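Long-range contact in possible metal-dependent hydrolase (Veillonella parvula, PDB 3RPC), which is probably a metal-dependent hydrolase of the metallo-beta-lactamase superfamily, holding two zinc ions in its presumed active site: residues 121-133 with 146-158. Numbering follows the deposited sequence.
Sequences NGITLRKTGGSHG and LAGDAMGVIFEAA. With ZN (zinc ion), chain E.
Arg126 grips Glu156 side-on: NE and NH2 both donate to OE1, each 2.9 Å from it, with the guanidinium and carboxylate planes 83° apart. NE reaches OE1 from above the carboxylate plane, NH2 from its syn side. Arg126 suits the place because its extended chain carries the guanidinium along the strand, one face against Thr124 CG2, to Glu156 one hydrogen-bonded pair further on.

Beneath the salt bridge, strands 123-128 and 152-156 pair antiparallel. Arg126 and Ile154 exchange backbone hydrogen bonds, as do Thr124 with Glu156 and Thr128 with Gly152. At Gly152 the absence of a side chain makes room for Thr128 OG1, 2.9 Å from Gly152 CA. Past Gly152, one water accepts from His132 N and lies 2.7 Å from Gly148 O; another accepts from Ala150 N and lies 2.9 Å from Gly130 O. His132 NE2 binds a zinc ion at 2.1 Å, alongside His72, His74 and Asp168, while ND1 bonds to Ile203 O, fixing the ring's rotation.

On the opposite face of the strand pair, Leu125 CD2 meets Phe155 CE1 at 3.8 Å, and Val153 CG1 lies over one face of the phenyl ring; bulky apolar groups suit this buried side.

Strand 117-120 flanks 123-128, and strand 163-165 flanks 152-156. Phe155 and Leu125 pack against Phe24 of the facing sheet, as in the alpha-beta/beta-alpha sandwich of this superfamily, whereas Arg126, Ile154 and Glu156 meet Phe182 of helix 173-182.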
loop_
_atom_site.group_PDB
_atom_site.type_symbol
_atom_site.label_atom_id
_atom_site.label_comp_id
_atom_site.label_asym_id
_atom_site.label_seq_id
_atom_site.Cartn_x
_atom_site.Cartn_y
_atom_site.Cartn_z
ATOM N N ASN A 121 -19.302 -15.878 6.932
ATOM C CA ASN A 121 -20.529 -15.837 7.716
ATOM C C ASN A 121 -21.288 -14.517 7.594
ATOM O O ASN A 121 -21.827 -14.005 8.580
ATOM C CB ASN A 121 -20.236 -16.148 9.188
ATOM C CG ASN A 121 -19.680 -17.541 9.390
ATOM O OD1 ASN A 121 -19.897 -18.434 8.573
ATOM N ND2 ASN A 121 -18.967 -17.737 10.495
ATOM N N GLY A 122 -21.337 -13.984 6.379
ATOM C CA GLY A 122 -22.084 -12.772 6.095
ATOM C C GLY A 122 -21.296 -11.503 6.356
ATOM O O GLY A 122 -21.791 -10.404 6.124
ATOM N N ILE A 123 -20.069 -11.655 6.840
ATOM C CA ILE A 123 -19.218 -10.509 7.137
ATOM C C ILE A 123 -18.156 -10.373 6.067
ATOM O O ILE A 123 -17.483 -11.350 5.726
ATOM C CB ILE A 123 -18.525 -10.675 8.495
ATOM C CG1 ILE A 123 -19.573 -10.834 9.595
ATOM C CG2 ILE A 123 -17.591 -9.484 8.780
ATOM C CD1 ILE A 123 -19.076 -11.582 10.790
ATOM N N THR A 124 -18.001 -9.164 5.535
ATOM C CA THR A 124 -16.976 -8.914 4.533
ATOM C C THR A 124 -15.734 -8.342 5.206
ATOM O O THR A 124 -15.820 -7.370 5.959
ATOM C CB THR A 124 -17.480 -7.943 3.442
ATOM O OG1 THR A 124 -18.634 -8.513 2.805
ATOM C CG2 THR A 124 -16.404 -7.711 2.402
ATOM N N LEU A 125 -14.590 -8.961 4.947
ATOM C CA LEU A 125 -13.315 -8.499 5.479
ATOM C C LEU A 125 -12.509 -7.937 4.325
ATOM O O LEU A 125 -12.231 -8.644 3.361
ATOM C CB LEU A 125 -12.527 -9.643 6.127
ATOM C CG LEU A 125 -13.065 -10.286 7.409
ATOM C CD1 LEU A 125 -14.167 -11.287 7.103
ATOM C CD2 LEU A 125 -11.953 -10.989 8.187
ATOM N N ARG A 126 -12.125 -6.668 4.429
ATOM C CA ARG A 126 -11.387 -6.027 3.350
ATOM C C ARG A 126 -10.011 -5.627 3.848
ATOM O O ARG A 126 -9.882 -4.977 4.887
ATOM C CB ARG A 126 -12.105 -4.767 2.870
ATOM C CG ARG A 126 -13.562 -4.925 2.530
ATOM C CD ARG A 126 -14.081 -3.623 1.902
ATOM N NE ARG A 126 -15.498 -3.691 1.560
ATOM C CZ ARG A 126 -15.974 -4.246 0.450
ATOM N NH1 ARG A 126 -15.145 -4.782 -0.436
ATOM N NH2 ARG A 126 -17.283 -4.268 0.227
ATOM N N LYS A 127 -8.981 -6.003 3.108
ATOM C CA LYS A 127 -7.629 -5.641 3.495
ATOM C C LYS A 127 -7.353 -4.175 3.232
ATOM O O LYS A 127 -7.668 -3.652 2.154
ATOM C CB LYS A 127 -6.596 -6.506 2.773
ATOM C CG LYS A 127 -5.160 -6.116 3.115
ATOM C CD LYS A 127 -4.151 -7.169 2.698
ATOM C CE LYS A 127 -3.994 -7.237 1.197
ATOM N NZ LYS A 127 -3.118 -8.372 0.796
ATOM N N THR A 128 -6.760 -3.508 4.210
ATOM C CA THR A 128 -6.333 -2.123 4.020
ATOM C C THR A 128 -4.810 -2.055 4.071
ATOM O O THR A 128 -4.149 -2.926 4.663
ATOM C CB THR A 128 -6.938 -1.181 5.081
ATOM O OG1 THR A 128 -6.473 -1.553 6.385
ATOM C CG2 THR A 128 -8.463 -1.252 5.056
ATOM N N GLY A 129 -4.249 -1.017 3.457
ATOM C CA GLY A 129 -2.809 -0.857 3.434
ATOM C C GLY A 129 -2.235 -0.198 4.671
ATOM O O GLY A 129 -2.965 0.308 5.528
ATOM N N GLY A 130 -0.912 -0.204 4.764
ATOM C CA GLY A 130 -0.237 0.436 5.876
ATOM C C GLY A 130 1.267 0.448 5.695
ATOM O O GLY A 130 1.830 -0.346 4.926
ATOM N N SER A 131 1.921 1.355 6.412
ATOM C CA SER A 131 3.377 1.386 6.487
ATOM C C SER A 131 3.778 1.380 7.948
ATOM O O SER A 131 3.435 2.301 8.690
ATOM C CB SER A 131 3.925 2.638 5.809
ATOM O OG SER A 131 3.523 2.664 4.453
ATOM N N HIS A 132 4.493 0.337 8.357
ATOM C CA HIS A 132 4.862 0.122 9.760
ATOM C C HIS A 132 6.132 0.915 10.087
ATOM O O HIS A 132 7.110 0.355 10.594
ATOM C CB HIS A 132 5.084 -1.394 9.953
ATOM C CG HIS A 132 4.982 -1.891 11.369
ATOM N ND1 HIS A 132 4.907 -1.067 12.473
ATOM C CD2 HIS A 132 4.952 -3.158 11.846
ATOM C CE1 HIS A 132 4.833 -1.807 13.568
ATOM N NE2 HIS A 132 4.862 -3.081 13.214
ATOM N N GLY A 133 6.109 2.216 9.789
ATOM C CA GLY A 133 7.275 3.078 9.914
ATOM C C GLY A 133 7.227 4.219 8.915
ATOM O O GLY A 133 6.460 4.184 7.955
ATOM N N LEU A 146 12.795 -5.499 9.459
ATOM C CA LEU A 146 12.196 -5.735 10.767
ATOM C C LEU A 146 10.784 -5.163 10.860
ATOM O O LEU A 146 9.955 -5.656 11.620
ATOM C CB LEU A 146 13.079 -5.156 11.874
ATOM C CG LEU A 146 14.437 -5.847 12.009
ATOM C CD1 LEU A 146 15.346 -5.078 12.955
ATOM C CD2 LEU A 146 14.255 -7.286 12.472
ATOM N N ALA A 147 10.508 -4.130 10.075
ATOM C CA ALA A 147 9.186 -3.514 10.065
ATOM C C ALA A 147 8.198 -4.318 9.223
ATOM O O ALA A 147 7.098 -4.647 9.682
ATOM C CB ALA A 147 9.278 -2.076 9.550
ATOM N N GLY A 148 8.594 -4.619 7.986
ATOM C CA GLY A 148 7.810 -5.468 7.098
ATOM C C GLY A 148 6.451 -4.918 6.699
ATOM O O GLY A 148 6.234 -3.702 6.726
ATOM N N ASP A 149 5.552 -5.819 6.296
ATOM C CA ASP A 149 4.183 -5.468 5.909
ATOM C C ASP A 149 3.233 -5.751 7.060
ATOM O O ASP A 149 3.442 -6.691 7.834
ATOM C CB ASP A 149 3.710 -6.289 4.704
ATOM C CG ASP A 149 4.369 -5.872 3.400
ATOM O OD1 ASP A 149 4.969 -4.776 3.330
ATOM O OD2 ASP A 149 4.264 -6.650 2.431
ATOM N N ALA A 150 2.190 -4.938 7.178
ATOM C CA ALA A 150 1.163 -5.179 8.190
ATOM C C ALA A 150 -0.151 -4.549 7.755
ATOM O O ALA A 150 -0.230 -3.338 7.555
ATOM C CB ALA A 150 1.614 -4.650 9.566
HETATM N N MSE A 151 -1.184 -5.370 7.576
HETATM C CA MSE A 151 -2.443 -4.866 7.047
HETATM C C MSE A 151 -3.336 -4.298 8.143
HETATM O O MSE A 151 -3.136 -4.561 9.341
HETATM C CB MSE A 151 -3.212 -5.981 6.318
HETATM C CG MSE A 151 -3.795 -7.040 7.240
HETATM SE SE MSE A 151 -4.915 -8.293 6.251
HETATM C CE MSE A 151 -5.160 -9.610 7.687
ATOM N N GLY A 152 -4.317 -3.514 7.719
ATOM C CA GLY A 152 -5.504 -3.281 8.516
ATOM C C GLY A 152 -6.643 -4.069 7.888
ATOM O O GLY A 152 -6.474 -4.697 6.832
ATOM N N VAL A 153 -7.795 -4.072 8.550
ATOM C CA VAL A 153 -8.959 -4.791 8.049
ATOM C C VAL A 153 -10.211 -3.951 8.264
ATOM O O VAL A 153 -10.427 -3.398 9.345
ATOM C CB VAL A 153 -9.137 -6.150 8.764
ATOM C CG1 VAL A 153 -10.309 -6.917 8.154
ATOM C CG2 VAL A 153 -7.853 -6.960 8.685
ATOM N N ILE A 154 -11.019 -3.841 7.215
ATOM C CA ILE A 154 -12.360 -3.276 7.305
ATOM C C ILE A 154 -13.355 -4.436 7.429
ATOM O O ILE A 154 -13.317 -5.374 6.632
ATOM C CB ILE A 154 -12.677 -2.427 6.046
ATOM C CG1 ILE A 154 -11.993 -1.055 6.142
ATOM C CG2 ILE A 154 -14.179 -2.270 5.857
ATOM C CD1 ILE A 154 -12.677 -0.090 7.096
ATOM N N PHE A 155 -14.194 -4.404 8.463
ATOM C CA PHE A 155 -15.252 -5.410 8.627
ATOM C C PHE A 155 -16.602 -4.758 8.315
ATOM O O PHE A 155 -16.962 -3.748 8.923
ATOM C CB PHE A 155 -15.310 -5.960 10.063
ATOM C CG PHE A 155 -14.036 -6.606 10.547
ATOM C CD1 PHE A 155 -13.924 -7.990 10.608
ATOM C CD2 PHE A 155 -12.970 -5.836 10.979
ATOM C CE1 PHE A 155 -12.767 -8.588 11.083
ATOM C CE2 PHE A 155 -11.804 -6.431 11.456
ATOM C CZ PHE A 155 -11.700 -7.809 11.500
ATOM N N GLU A 156 -17.342 -5.329 7.369
ATOM C CA GLU A 156 -18.670 -4.841 7.014
ATOM C C GLU A 156 -19.690 -5.960 7.151
ATOM O O GLU A 156 -19.386 -7.115 6.867
ATOM C CB GLU A 156 -18.690 -4.339 5.575
ATOM C CG GLU A 156 -17.816 -3.132 5.336
ATOM C CD GLU A 156 -17.753 -2.747 3.871
ATOM O OE1 GLU A 156 -17.982 -3.625 3.013
ATOM O OE2 GLU A 156 -17.485 -1.568 3.578
ATOM N N ALA A 157 -20.899 -5.615 7.580
ATOM C CA ALA A 157 -21.994 -6.586 7.635
ATOM C C ALA A 157 -23.321 -5.840 7.680
ATOM O O ALA A 157 -23.377 -4.695 8.129
ATOM C CB ALA A 157 -21.846 -7.504 8.849
ATOM N N ALA A 158 -24.386 -6.488 7.219
ATOM C CA ALA A 158 -25.691 -5.839 7.126
ATOM C C ALA A 158 -26.178 -5.313 8.468
ATOM O O ALA A 158 -26.243 -6.058 9.448
ATOM C CB ALA A 158 -26.716 -6.801 6.537
HETATM ZN ZN ZN E . 4.181 -4.804 14.287
HETATM O O HOH W 1 -24.231 -9.192 6.231
HETATM O O HOH W 2 4.130 -1.954 6.580
HETATM O O HOH W 3 1.719 -3.192 4.793
HETATM O O HOH W 4 4.462 -5.116 16.246
#